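Local atomic coordinates of 6-carboxyhexanoate--coa ligase (Bacillus subtilis, PDB entry 5FLG), a protein that is a ligase of the 6-carboxyhexanoate--CoA ligase family and binds phosphoaminophosphonic acid-adenylate ester, pimelic acid and magnesium ions. Residues L95-L100 with D108-A113; E115-W120 with L192-D197; A126-I131 with K143-S148. All blocks are in the same frame, centred on the assembly; numbering follows the deposited sequence.

Contact 1. Residues L95-L100 with D108-A113; sequences LARLLL and DVIEKA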
loop_
_atom_site.group_PDB
_atom_site.type_symbol
_atom_site.label_atom_id
_atom_site.label_comp_id
_atom_site.label_asym_id
_atom_site.label_seq_id
_atom_site.Cartn_x
_atom_site.Cartn_y
_atom_site.Cartn_z
ATOM N N LEU A 95 -7.210 9.647 37.965
ATOM C CA LEU A 95 -5.842 10.096 37.874
ATOM C C LEU A 95 -5.558 10.806 36.541
ATOM O O LEU A 95 -4.968 11.911 36.531
ATOM C CB LEU A 95 -4.892 8.889 38.019
ATOM C CG LEU A 95 -3.403 9.250 37.964
ATOM C CD1 LEU A 95 -3.114 10.278 39.044
ATOM C CD2 LEU A 95 -2.527 8.008 38.167
ATOM N N ALA A 96 -5.974 10.195 35.422
ATOM C CA ALA A 96 -5.730 10.821 34.140
ATOM C C ALA A 96 -6.282 12.272 34.152
ATOM O O ALA A 96 -5.656 13.151 33.592
ATOM C CB ALA A 96 -6.337 10.031 32.994
ATOM N N ARG A 97 -7.448 12.481 34.765
ATOM C CA ARG A 97 -8.142 13.768 34.691
ATOM C C ARG A 97 -7.462 14.781 35.608
ATOM O O ARG A 97 -7.336 15.926 35.250
ATOM C CB ARG A 97 -9.621 13.631 35.061
ATOM C CG ARG A 97 -10.457 12.985 33.957
ATOM C CD ARG A 97 -11.959 13.070 34.241
ATOM N NE ARG A 97 -12.342 12.219 35.355
ATOM C CZ ARG A 97 -12.698 10.927 35.258
ATOM N NH1 ARG A 97 -12.810 10.325 34.082
ATOM N NH2 ARG A 97 -13.000 10.248 36.355
ATOM N N LEU A 98 -6.898 14.294 36.705
ATOM C CA LEU A 98 -6.088 15.092 37.617
ATOM C C LEU A 98 -4.812 15.587 36.934
ATOM O O LEU A 98 -4.565 16.798 36.879
ATOM C CB LEU A 98 -5.737 14.260 38.860
ATOM C CG LEU A 98 -4.858 14.935 39.921
ATOM C CD1 LEU A 98 -5.468 16.246 40.386
ATOM C CD2 LEU A 98 -4.632 14.006 41.106
ATOM N N LEU A 99 -4.113 14.673 36.266
ATOM C CA LEU A 99 -2.906 15.006 35.511
ATOM C C LEU A 99 -3.177 15.969 34.359
ATOM O O LEU A 99 -2.374 16.839 34.113
ATOM C CB LEU A 99 -2.265 13.737 34.922
ATOM C CG LEU A 99 -1.738 12.752 35.976
ATOM C CD1 LEU A 99 -1.333 11.407 35.378
ATOM C CD2 LEU A 99 -0.569 13.367 36.725
ATOM N N LEU A 100 -4.230 15.757 33.573
ATOM C CA LEU A 100 -4.557 16.733 32.512
ATOM C C LEU A 100 -4.745 18.145 33.105
ATOM O O LEU A 100 -4.327 19.123 32.496
ATOM C CB LEU A 100 -5.794 16.315 31.712
ATOM C CG LEU A 100 -5.646 15.022 30.862
ATOM C CD1 LEU A 100 -7.016 14.473 30.497
ATOM C CD2 LEU A 100 -4.841 15.264 29.592
ATOM N N ASP A 108 -13.402 22.086 32.879
ATOM C CA ASP A 108 -14.591 22.065 32.057
ATOM C C ASP A 108 -14.287 21.552 30.649
ATOM O O ASP A 108 -15.100 20.818 30.072
ATOM C CB ASP A 108 -15.211 23.457 31.968
ATOM C CG ASP A 108 -14.243 24.466 31.432
ATOM O OD1 ASP A 108 -13.109 24.486 31.957
ATOM O OD2 ASP A 108 -14.532 25.081 30.384
ATOM N N VAL A 109 -13.104 21.863 30.116
ATOM C CA VAL A 109 -12.675 21.250 28.850
ATOM C C VAL A 109 -12.483 19.722 28.966
ATOM O O VAL A 109 -12.921 18.941 28.086
ATOM C CB VAL A 109 -11.380 21.889 28.356
ATOM C CG1 VAL A 109 -10.806 21.099 27.191
ATOM C CG2 VAL A 109 -11.649 23.344 27.965
ATOM N N ILE A 110 -11.914 19.292 30.078
ATOM C CA ILE A 110 -11.683 17.860 30.314
ATOM C C ILE A 110 -13.035 17.145 30.348
ATOM O O ILE A 110 -13.208 16.105 29.719
ATOM C CB ILE A 110 -10.935 17.633 31.656
ATOM C CG1 ILE A 110 -9.500 18.147 31.555
ATOM C CG2 ILE A 110 -10.896 16.136 32.028
ATOM C CD1 ILE A 110 -8.773 18.220 32.892
ATOM N N GLU A 111 -14.008 17.708 31.063
ATOM C CA GLU A 111 -15.305 17.039 31.212
ATOM C C GLU A 111 -16.020 16.976 29.867
ATOM O O GLU A 111 -16.647 15.972 29.501
ATOM C CB GLU A 111 -16.179 17.733 32.248
ATOM C CG GLU A 111 -15.766 17.496 33.691
ATOM C CD GLU A 111 -16.221 18.613 34.629
ATOM O OE1 GLU A 111 -16.909 19.563 34.182
ATOM O OE2 GLU A 111 -15.845 18.577 35.814
ATOM N N LYS A 112 -15.925 18.051 29.106
ATOM C CA LYS A 112 -16.603 18.077 27.824
ATOM C C LYS A 112 -16.005 16.988 26.933
ATOM O O LYS A 112 -16.718 16.382 26.117
ATOM C CB LYS A 112 -16.482 19.432 27.147
ATOM C CG LYS A 112 -17.334 20.544 27.775
ATOM C CD LYS A 112 -16.952 21.902 27.205
ATOM C CE LYS A 112 -17.778 23.022 27.827
ATOM N NZ LYS A 112 -17.487 24.316 27.140
ATOM N N ALA A 113 -14.685 16.836 26.991
ATOM C CA ALA A 113 -14.029 15.877 26.128
ATOM C C ALA A 113 -14.435 14.471 26.548
ATOM O O ALA A 113 -14.729 13.626 25.704
ATOM C CB ALA A 113 -12.525 16.040 26.188
#
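Arg97 brings the one flat group carried by the three side chains that meet here, and its guanidinium is engaged in a cation-pi contact with Tyr114 while its aliphatic stem rests against Ile110. No planar group stacks across the contact itself. The setting is a helix-loop-helix unit, helices 89-102 and 107-116 joined by a short connection and laid against the mixed beta-sheet, with Phe231 of strand 227-232 beneath Leu100, Val109 and Ala113. Between the two segments the CA atoms of Arg97 and Ile110 are the nearest pair, 7.0 Å apart.

Ile110 points at helix 89-102 and works with both branches. Its CG2 methyl, anti to the backbone N (chi1 -69° places CG1 beside that N), meets the stem of Arg97, with Arg97 CG 3.7 Å from Ile110 CG2. The two chains run obliquely to each other, and CD of the arginine lies only slightly farther from the methyl before the chain bends at chi3 (-70°). The longer branch reaches in beside Leu100, where Ile110 CD1 lies 3.7 Å from Leu100 CB. No hydrogen bond joins 95-100 to 108-113; their contact is mainly apolar and small, burying 156 Å² over both sides, and Leu100 continues it inward onto Val205 and Phe231. At the tip of the isoleucine, CD1 also lies 3.6 Å from the backbone O of Arg97.

Contact 2. Residues E115-W120 with L192-D197; sequences EQIPEW and LCWSDD. With MG (magnesium ion), chain F; ANP (phosphoaminophosphonic acid-adenylate ester), chain D; PML (pimelic acid), chain C.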
loop_
_atom_site.group_PDB
_atom_site.type_symbol
_atom_site.label_atom_id
_atom_site.label_comp_id
_atom_site.label_asym_id
_atom_site.label_seq_id
_atom_site.Cartn_x
_atom_site.Cartn_y
_atom_site.Cartn_z
ATOM N N GLU A 115 -17.187 13.432 27.899
ATOM C CA GLU A 115 -18.511 13.163 27.349
ATOM C C GLU A 115 -18.489 12.688 25.905
ATOM O O GLU A 115 -19.391 11.995 25.487
ATOM C CB GLU A 115 -19.417 14.394 27.473
ATOM C CG GLU A 115 -19.750 14.707 28.923
ATOM C CD GLU A 115 -20.634 15.932 29.081
ATOM O OE1 GLU A 115 -21.102 16.448 28.057
ATOM O OE2 GLU A 115 -20.870 16.339 30.235
ATOM N N GLN A 116 -17.487 13.085 25.141
ATOM C CA GLN A 116 -17.456 12.789 23.720
ATOM C C GLN A 116 -16.584 11.584 23.357
ATOM O O GLN A 116 -16.748 10.979 22.310
ATOM C CB GLN A 116 -17.042 14.040 22.963
ATOM C CG GLN A 116 -18.191 15.041 22.936
ATOM C CD GLN A 116 -17.767 16.449 22.594
ATOM O OE1 GLN A 116 -17.419 16.741 21.453
ATOM N NE2 GLN A 116 -17.699 17.300 23.603
ATOM N N ILE A 117 -15.814 11.120 24.321
ATOM C CA ILE A 117 -14.849 10.071 24.052
ATOM C C ILE A 117 -15.485 8.775 23.539
ATOM O O ILE A 117 -15.143 8.369 22.448
ATOM C CB ILE A 117 -13.950 9.821 25.265
ATOM C CG1 ILE A 117 -12.853 10.886 25.285
ATOM C CG2 ILE A 117 -13.330 8.423 25.183
ATOM C CD1 ILE A 117 -12.138 11.027 26.605
ATOM N N PRO A 118 -16.620 8.363 24.119
ATOM C CA PRO A 118 -17.416 7.263 23.559
ATOM C C PRO A 118 -17.790 7.399 22.102
ATOM O O PRO A 118 -17.609 6.452 21.334
ATOM C CB PRO A 118 -18.671 7.247 24.444
ATOM C CG PRO A 118 -18.187 7.795 25.746
ATOM C CD PRO A 118 -17.241 8.887 25.346
ATOM N N GLU A 119 -18.202 8.586 21.670
ATOM C CA GLU A 119 -18.549 8.752 20.262
ATOM C C GLU A 119 -17.295 8.706 19.357
ATOM O O GLU A 119 -17.402 8.593 18.147
ATOM C CB GLU A 119 -19.319 10.066 20.043
ATOM C CG GLU A 119 -18.437 11.230 19.600
ATOM C CD GLU A 119 -19.191 12.547 19.425
ATOM O OE1 GLU A 119 -19.771 13.037 20.417
ATOM O OE2 GLU A 119 -19.130 13.134 18.314
ATOM N N TRP A 120 -16.105 8.873 19.921
ATOM C CA TRP A 120 -14.896 8.887 19.111
ATOM C C TRP A 120 -14.211 7.506 19.102
ATOM O O TRP A 120 -13.078 7.397 18.669
ATOM C CB TRP A 120 -13.895 9.916 19.633
ATOM C CG TRP A 120 -14.411 11.318 19.620
ATOM C CD1 TRP A 120 -15.269 11.861 18.722
ATOM C CD2 TRP A 120 -14.009 12.384 20.490
ATOM N NE1 TRP A 120 -15.426 13.214 18.971
ATOM C CE2 TRP A 120 -14.705 13.544 20.083
ATOM C CE3 TRP A 120 -13.148 12.463 21.579
ATOM C CZ2 TRP A 120 -14.515 14.781 20.689
ATOM C CZ3 TRP A 120 -13.014 13.665 22.224
ATOM C CH2 TRP A 120 -13.658 14.821 21.753
ATOM N N LEU A 192 -4.273 12.439 25.724
ATOM C CA LEU A 192 -4.861 11.368 26.472
ATOM C C LEU A 192 -5.000 10.162 25.554
ATOM O O LEU A 192 -5.495 10.282 24.434
ATOM C CB LEU A 192 -6.216 11.813 26.971
ATOM C CG LEU A 192 -7.120 10.772 27.607
ATOM C CD1 LEU A 192 -6.589 10.286 28.954
ATOM C CD2 LEU A 192 -8.494 11.386 27.742
ATOM N N CYS A 193 -4.584 8.996 26.039
ATOM C CA CYS A 193 -4.516 7.819 25.203
ATOM C C CYS A 193 -4.824 6.545 25.978
ATOM O O CYS A 193 -4.355 6.359 27.108
ATOM C CB CYS A 193 -3.137 7.686 24.589
ATOM S SG CYS A 193 -2.853 6.048 23.818
ATOM N N TRP A 194 -5.636 5.675 25.387
ATOM C CA TRP A 194 -5.568 4.244 25.730
ATOM C C TRP A 194 -5.952 3.393 24.539
ATOM O O TRP A 194 -6.375 3.905 23.505
ATOM C CB TRP A 194 -6.381 3.922 27.006
ATOM C CG TRP A 194 -7.880 4.128 26.894
ATOM C CD1 TRP A 194 -8.813 3.197 26.522
ATOM C CD2 TRP A 194 -8.613 5.312 27.225
ATOM N NE1 TRP A 194 -10.063 3.783 26.474
ATOM C CE2 TRP A 194 -9.980 5.037 27.006
ATOM C CE3 TRP A 194 -8.248 6.577 27.701
ATOM C CZ2 TRP A 194 -10.970 6.010 27.164
ATOM C CZ3 TRP A 194 -9.229 7.508 27.917
ATOM C CH2 TRP A 194 -10.573 7.229 27.648
ATOM N N SER A 195 -5.618 2.109 24.628
ATOM C CA SER A 195 -5.619 1.238 23.498
ATOM C C SER A 195 -7.035 0.878 23.096
ATOM O O SER A 195 -7.893 0.671 23.950
ATOM C CB SER A 195 -4.848 -0.076 23.835
ATOM O OG SER A 195 -4.673 -0.820 22.640
ATOM N N ASP A 196 -7.239 0.633 21.812
ATOM C CA ASP A 196 -8.456 -0.038 21.350
ATOM C C ASP A 196 -8.236 -1.577 21.224
ATOM O O ASP A 196 -9.130 -2.281 20.773
ATOM C CB ASP A 196 -8.929 0.526 20.008
ATOM C CG ASP A 196 -7.827 0.480 18.923
ATOM O OD1 ASP A 196 -6.639 0.292 19.284
ATOM O OD2 ASP A 196 -8.146 0.630 17.717
ATOM N N ASP A 197 -7.142 -2.095 21.757
ATOM C CA ASP A 197 -6.949 -3.577 21.807
ATOM C C ASP A 197 -7.692 -4.204 23.016
ATOM O O ASP A 197 -7.575 -3.714 24.135
ATOM C CB ASP A 197 -5.473 -3.914 21.943
ATOM C CG ASP A 197 -4.608 -3.390 20.786
ATOM O OD1 ASP A 197 -5.106 -2.795 19.795
ATOM O OD2 ASP A 197 -3.372 -3.502 20.927
HETATM MG MG MG F . -4.880 -0.921 18.599
HETATM P PG ANP D . -2.173 -1.234 16.479
HETATM O O1G ANP D . -1.888 -2.298 15.455
HETATM O O2G ANP D . -2.947 -1.762 17.656
HETATM O O3G ANP D . -0.999 -0.421 16.919
HETATM P PB ANP D . -3.331 1.474 16.084
HETATM O O1B ANP D . -1.951 2.028 16.110
HETATM O O2B ANP D . -4.407 1.981 15.199
HETATM N N3B ANP D . -3.233 -0.192 15.634
HETATM P PA ANP D . -3.113 1.660 18.948
HETATM O O1A ANP D . -3.639 0.826 20.022
HETATM O O2A ANP D . -1.647 1.762 18.637
HETATM O O3A ANP D . -3.936 1.429 17.585
HETATM O "O5'" ANP D . -3.658 3.174 19.317
HETATM C "C5'" ANP D . -4.871 3.350 19.992
HETATM C "C4'" ANP D . -5.676 4.460 19.312
HETATM O "O4'" ANP D . -4.874 5.647 19.265
HETATM C "C3'" ANP D . -6.033 4.112 17.876
HETATM O "O3'" ANP D . -7.310 3.493 17.789
HETATM C "C2'" ANP D . -6.089 5.459 17.216
HETATM O "O2'" ANP D . -7.342 6.070 17.529
HETATM C "C1'" ANP D . -4.999 6.193 17.945
HETATM N N9 ANP D . -3.760 6.093 17.165
HETATM C C8 ANP D . -2.929 5.001 17.022
HETATM N N7 ANP D . -1.843 5.337 16.287
HETATM C C5 ANP D . -2.004 6.646 15.922
HETATM C C6 ANP D . -1.277 7.638 15.113
HETATM N N6 ANP D . -0.136 7.338 14.486
HETATM N N1 ANP D . -1.779 8.888 15.008
HETATM C C2 ANP D . -2.937 9.220 15.591
HETATM N N3 ANP D . -3.639 8.412 16.403
HETATM C C4 ANP D . -3.270 7.112 16.496
HETATM C C1 PML C . 2.259 2.107 27.283
HETATM O O11 PML C . 3.036 3.000 27.754
HETATM O O12 PML C . 2.338 0.895 27.690
HETATM C C2 PML C . 0.999 2.609 26.553
HETATM C C3 PML C . 0.746 2.086 25.147
HETATM C C4 PML C . -0.747 1.976 24.789
HETATM C C5 PML C . -1.139 2.632 23.478
HETATM C C6 PML C . -1.978 1.755 22.553
HETATM C C7 PML C . -1.250 0.466 22.162
HETATM O O71 PML C . -0.147 0.547 21.572
HETATM O O72 PML C . -1.826 -0.638 22.332
HETATM O O HOH W 1 -5.922 -0.983 16.318
#
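Ile117 reaches both Leu192 and Trp194, and these two touches make up the tightly packed part of the contact. The isoleucine CD1 meets Leu192 CD2 at 3.8 Å, the two chains crossing at about a right angle, while Ile117 CG2 approaches Trp194 CH2 obliquely at 3.9 Å. Leu192 CD1 adds to this core from the edge of the indole, in its plane, and Met218 touches both strand residues. The loose side is the outer surface of the 3-10 turn, where Pro118 and Glu119 are exposed to solvent and make no contact with 192-197.

The packing lies at the end of strand 188-194 of the mixed sheet, just before the chain turns into the metal site. There Ser195 OG accepts the N-H of Asp197, an ST turn with OG and N 2.9 Å apart. One magnesium ion is bound by Asp196 OD1 and Asp197 OD1, each at 2.2 Å, together with O2G and O1A of phosphoaminophosphonic acid-adenylate ester and a water. Asp197 OD2 is salt-bridged to Arg171. Ser195 OG lies 2.9 Å from O72 of pimelic acid and 3.3 Å from O1A of the nucleotide analogue. The pimelic acid carboxylate thus lies close to the alpha phosphate, and magnesium and Arg171 probably offset the negative charge gathered there.

Contact 3. Residues A126-I131 with K143-S148; sequences AVLFDI and KGVRVS. With ANP (phosphoaminophosphonic acid-adenylate ester), chain D.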
loop_
_atom_site.group_PDB
_atom_site.type_symbol
_atom_site.label_atom_id
_atom_site.label_comp_id
_atom_site.label_asym_id
_atom_site.label_seq_id
_atom_site.Cartn_x
_atom_site.Cartn_y
_atom_site.Cartn_z
ATOM N N ALA A 126 -6.359 10.351 15.650
ATOM C CA ALA A 126 -6.514 11.121 16.855
ATOM C C ALA A 126 -7.528 12.224 16.609
ATOM O O ALA A 126 -7.726 12.657 15.477
ATOM C CB ALA A 126 -5.188 11.750 17.268
ATOM N N VAL A 127 -8.188 12.603 17.687
ATOM C CA VAL A 127 -9.081 13.727 17.701
ATOM C C VAL A 127 -8.323 14.921 18.224
ATOM O O VAL A 127 -7.561 14.794 19.174
ATOM C CB VAL A 127 -10.259 13.425 18.640
ATOM C CG1 VAL A 127 -11.110 14.681 18.845
ATOM C CG2 VAL A 127 -11.084 12.268 18.073
ATOM N N LEU A 128 -8.590 16.091 17.651
ATOM C CA LEU A 128 -8.001 17.331 18.114
ATOM C C LEU A 128 -9.063 18.177 18.796
ATOM O O LEU A 128 -10.104 18.481 18.197
ATOM C CB LEU A 128 -7.421 18.124 16.930
ATOM C CG LEU A 128 -5.982 17.885 16.463
ATOM C CD1 LEU A 128 -5.686 16.419 16.227
ATOM C CD2 LEU A 128 -5.677 18.690 15.209
ATOM N N PHE A 129 -8.794 18.557 20.047
ATOM C CA PHE A 129 -9.784 19.149 20.878
ATOM C C PHE A 129 -9.305 20.549 21.298
ATOM O O PHE A 129 -8.297 20.717 21.983
ATOM C CB PHE A 129 -10.053 18.249 22.092
ATOM C CG PHE A 129 -11.407 18.455 22.715
ATOM C CD1 PHE A 129 -12.564 18.197 21.991
ATOM C CD2 PHE A 129 -11.530 19.007 23.982
ATOM C CE1 PHE A 129 -13.816 18.464 22.530
ATOM C CE2 PHE A 129 -12.778 19.277 24.521
ATOM C CZ PHE A 129 -13.926 19.005 23.793
ATOM N N ASP A 130 -10.038 21.561 20.892
ATOM C CA ASP A 130 -9.607 22.949 21.134
ATOM C C ASP A 130 -9.957 23.356 22.544
ATOM O O ASP A 130 -11.122 23.356 22.891
ATOM C CB ASP A 130 -10.341 23.821 20.160
ATOM C CG ASP A 130 -9.964 25.290 20.262
ATOM O OD1 ASP A 130 -9.382 25.756 21.267
ATOM O OD2 ASP A 130 -10.297 25.975 19.296
ATOM N N ILE A 131 -8.972 23.775 23.342
ATOM C CA ILE A 131 -9.226 24.100 24.736
ATOM C C ILE A 131 -9.831 25.512 24.865
ATOM O O ILE A 131 -10.271 25.883 25.916
ATOM C CB ILE A 131 -7.966 24.060 25.603
ATOM C CG1 ILE A 131 -7.075 25.271 25.307
ATOM C CG2 ILE A 131 -7.202 22.776 25.409
ATOM C CD1 ILE A 131 -5.953 25.462 26.309
ATOM N N LYS A 143 -11.922 9.360 10.353
ATOM C CA LYS A 143 -10.599 9.055 9.867
ATOM C C LYS A 143 -9.597 9.487 10.953
ATOM O O LYS A 143 -8.754 8.715 11.377
ATOM C CB LYS A 143 -10.357 9.747 8.536
ATOM C CG LYS A 143 -8.903 9.723 8.119
ATOM C CD LYS A 143 -8.722 9.998 6.636
ATOM C CE LYS A 143 -7.238 10.022 6.297
ATOM N NZ LYS A 143 -6.968 9.610 4.894
ATOM N N GLY A 144 -9.863 10.629 11.564
ATOM C CA GLY A 144 -8.992 11.169 12.565
ATOM C C GLY A 144 -7.716 11.677 11.953
ATOM O O GLY A 144 -7.574 11.694 10.744
ATOM N N VAL A 145 -6.849 12.237 12.787
ATOM C CA VAL A 145 -5.590 12.756 12.314
ATOM C C VAL A 145 -4.558 11.713 12.644
ATOM O O VAL A 145 -4.441 11.298 13.793
ATOM C CB VAL A 145 -5.229 14.088 13.018
ATOM C CG1 VAL A 145 -3.806 14.508 12.690
ATOM C CG2 VAL A 145 -6.213 15.188 12.618
ATOM N N ARG A 146 -3.788 11.302 11.649
ATOM C CA ARG A 146 -2.880 10.169 11.821
ATOM C C ARG A 146 -1.447 10.671 11.843
ATOM O O ARG A 146 -0.930 11.117 10.858
ATOM C CB ARG A 146 -3.060 9.137 10.720
ATOM C CG ARG A 146 -2.351 7.806 11.026
ATOM C CD ARG A 146 -3.112 6.895 12.005
ATOM N NE ARG A 146 -2.254 5.761 12.396
ATOM C CZ ARG A 146 -2.591 4.726 13.170
ATOM N NH1 ARG A 146 -3.801 4.618 13.691
ATOM N NH2 ARG A 146 -1.647 3.829 13.500
ATOM N N VAL A 147 -0.834 10.647 13.008
ATOM C CA VAL A 147 0.538 11.076 13.155
ATOM C C VAL A 147 1.456 10.078 12.466
ATOM O O VAL A 147 1.287 8.862 12.594
ATOM C CB VAL A 147 0.900 11.176 14.642
ATOM C CG1 VAL A 147 2.335 11.647 14.809
ATOM C CG2 VAL A 147 -0.073 12.133 15.342
ATOM N N SER A 148 2.348 10.600 11.645
ATOM C CA SER A 148 3.156 9.771 10.818
ATOM C C SER A 148 4.625 10.241 10.847
ATOM O O SER A 148 4.930 11.318 11.360
ATOM C CB SER A 148 2.580 9.823 9.419
ATOM O OG SER A 148 3.197 8.882 8.584
HETATM P PG ANP D . -2.173 -1.234 16.479
HETATM O O1G ANP D . -1.888 -2.298 15.455
HETATM O O2G ANP D . -2.947 -1.762 17.656
HETATM O O3G ANP D . -0.999 -0.421 16.919
HETATM P PB ANP D . -3.331 1.474 16.084
HETATM O O1B ANP D . -1.951 2.028 16.110
HETATM O O2B ANP D . -4.407 1.981 15.199
HETATM N N3B ANP D . -3.233 -0.192 15.634
HETATM P PA ANP D . -3.113 1.660 18.948
HETATM O O1A ANP D . -3.639 0.826 20.022
HETATM O O2A ANP D . -1.647 1.762 18.637
HETATM O O3A ANP D . -3.936 1.429 17.585
HETATM O "O5'" ANP D . -3.658 3.174 19.317
HETATM C "C5'" ANP D . -4.871 3.350 19.992
HETATM C "C4'" ANP D . -5.676 4.460 19.312
HETATM O "O4'" ANP D . -4.874 5.647 19.265
HETATM C "C3'" ANP D . -6.033 4.112 17.876
HETATM O "O3'" ANP D . -7.310 3.493 17.789
HETATM C "C2'" ANP D . -6.089 5.459 17.216
HETATM O "O2'" ANP D . -7.342 6.070 17.529
HETATM C "C1'" ANP D . -4.999 6.193 17.945
HETATM N N9 ANP D . -3.760 6.093 17.165
HETATM C C8 ANP D . -2.929 5.001 17.022
HETATM N N7 ANP D . -1.843 5.337 16.287
HETATM C C5 ANP D . -2.004 6.646 15.922
HETATM C C6 ANP D . -1.277 7.638 15.113
HETATM N N6 ANP D . -0.136 7.338 14.486
HETATM N N1 ANP D . -1.779 8.888 15.008
HETATM C C2 ANP D . -2.937 9.220 15.591
HETATM N N3 ANP D . -3.639 8.412 16.403
HETATM C C4 ANP D . -3.270 7.112 16.496
#
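Ala126 and Val145 form a single antiparallel hydrogen-bonded pair, with Ala126 N to Val145 O at 2.8 Å and Val145 N to Ala126 O at 2.9 Å. The second bond is the straighter, 169° at the hydrogen, and uses a lone pair in the carbonyl plane; in the first, the donor stands tilted out of the plane of the acceptor. The pair fastens the loop 143-148 to the start of strand 127-130. Gly144 passes close to Ala126 O in a backbone conformation with positive phi.

Next to this bridge Leu128 CD1 packs on Val145 CG2 at 3.8 Å, the two side chains crossing at about a right angle, and Ile242 of helix 238-247 covers both. Beyond it the loop turns to phosphoaminophosphonic acid-adenylate ester. Val147 reads the adenine with its backbone, its N donating to N1 and its O accepting from N6, each at 2.8 Å. Arg146 leaves the loop away from strand 127-130 and bends at chi2 (79°), which lays its guanidinium with one face over N7 of the base. Its outer nitrogens grip the beta phosphate, NH1 to O2B at 3.1 Å and NH2 to O1B at 3.2 Å. Glu32, salt-bridged to NH2, and the carbonyl O of Arg124, which accepts from NH1, hold the group in its orientation.

Donor to N1 and acceptor from N6 is the pattern that adenine satisfies, consistent with selection of that base, while one arginine links base and phosphate and probably offsets the phosphate charge.

From the N terminus, contact 1 comes first, closing the short connection between helices 89-102 and 107-116. Contact 2 opens at the end of the second helix and closes more than seventy residues later on strand 188-194, so it follows contact 1 in series. Within that long loop, contact 3 closes a smaller one, from the start of strand 127-130 to the loop 143-148. Helix 107-116 is shared by contacts 1 and 2, and Phe129 reaches it from contact 3, against Val109 and Ala113. Trp120 packs on Val127 and Phe129. This pair of helices is thus tied to the mixed sheet, and contacts 2 and 3 meet the same nucleotide analogue.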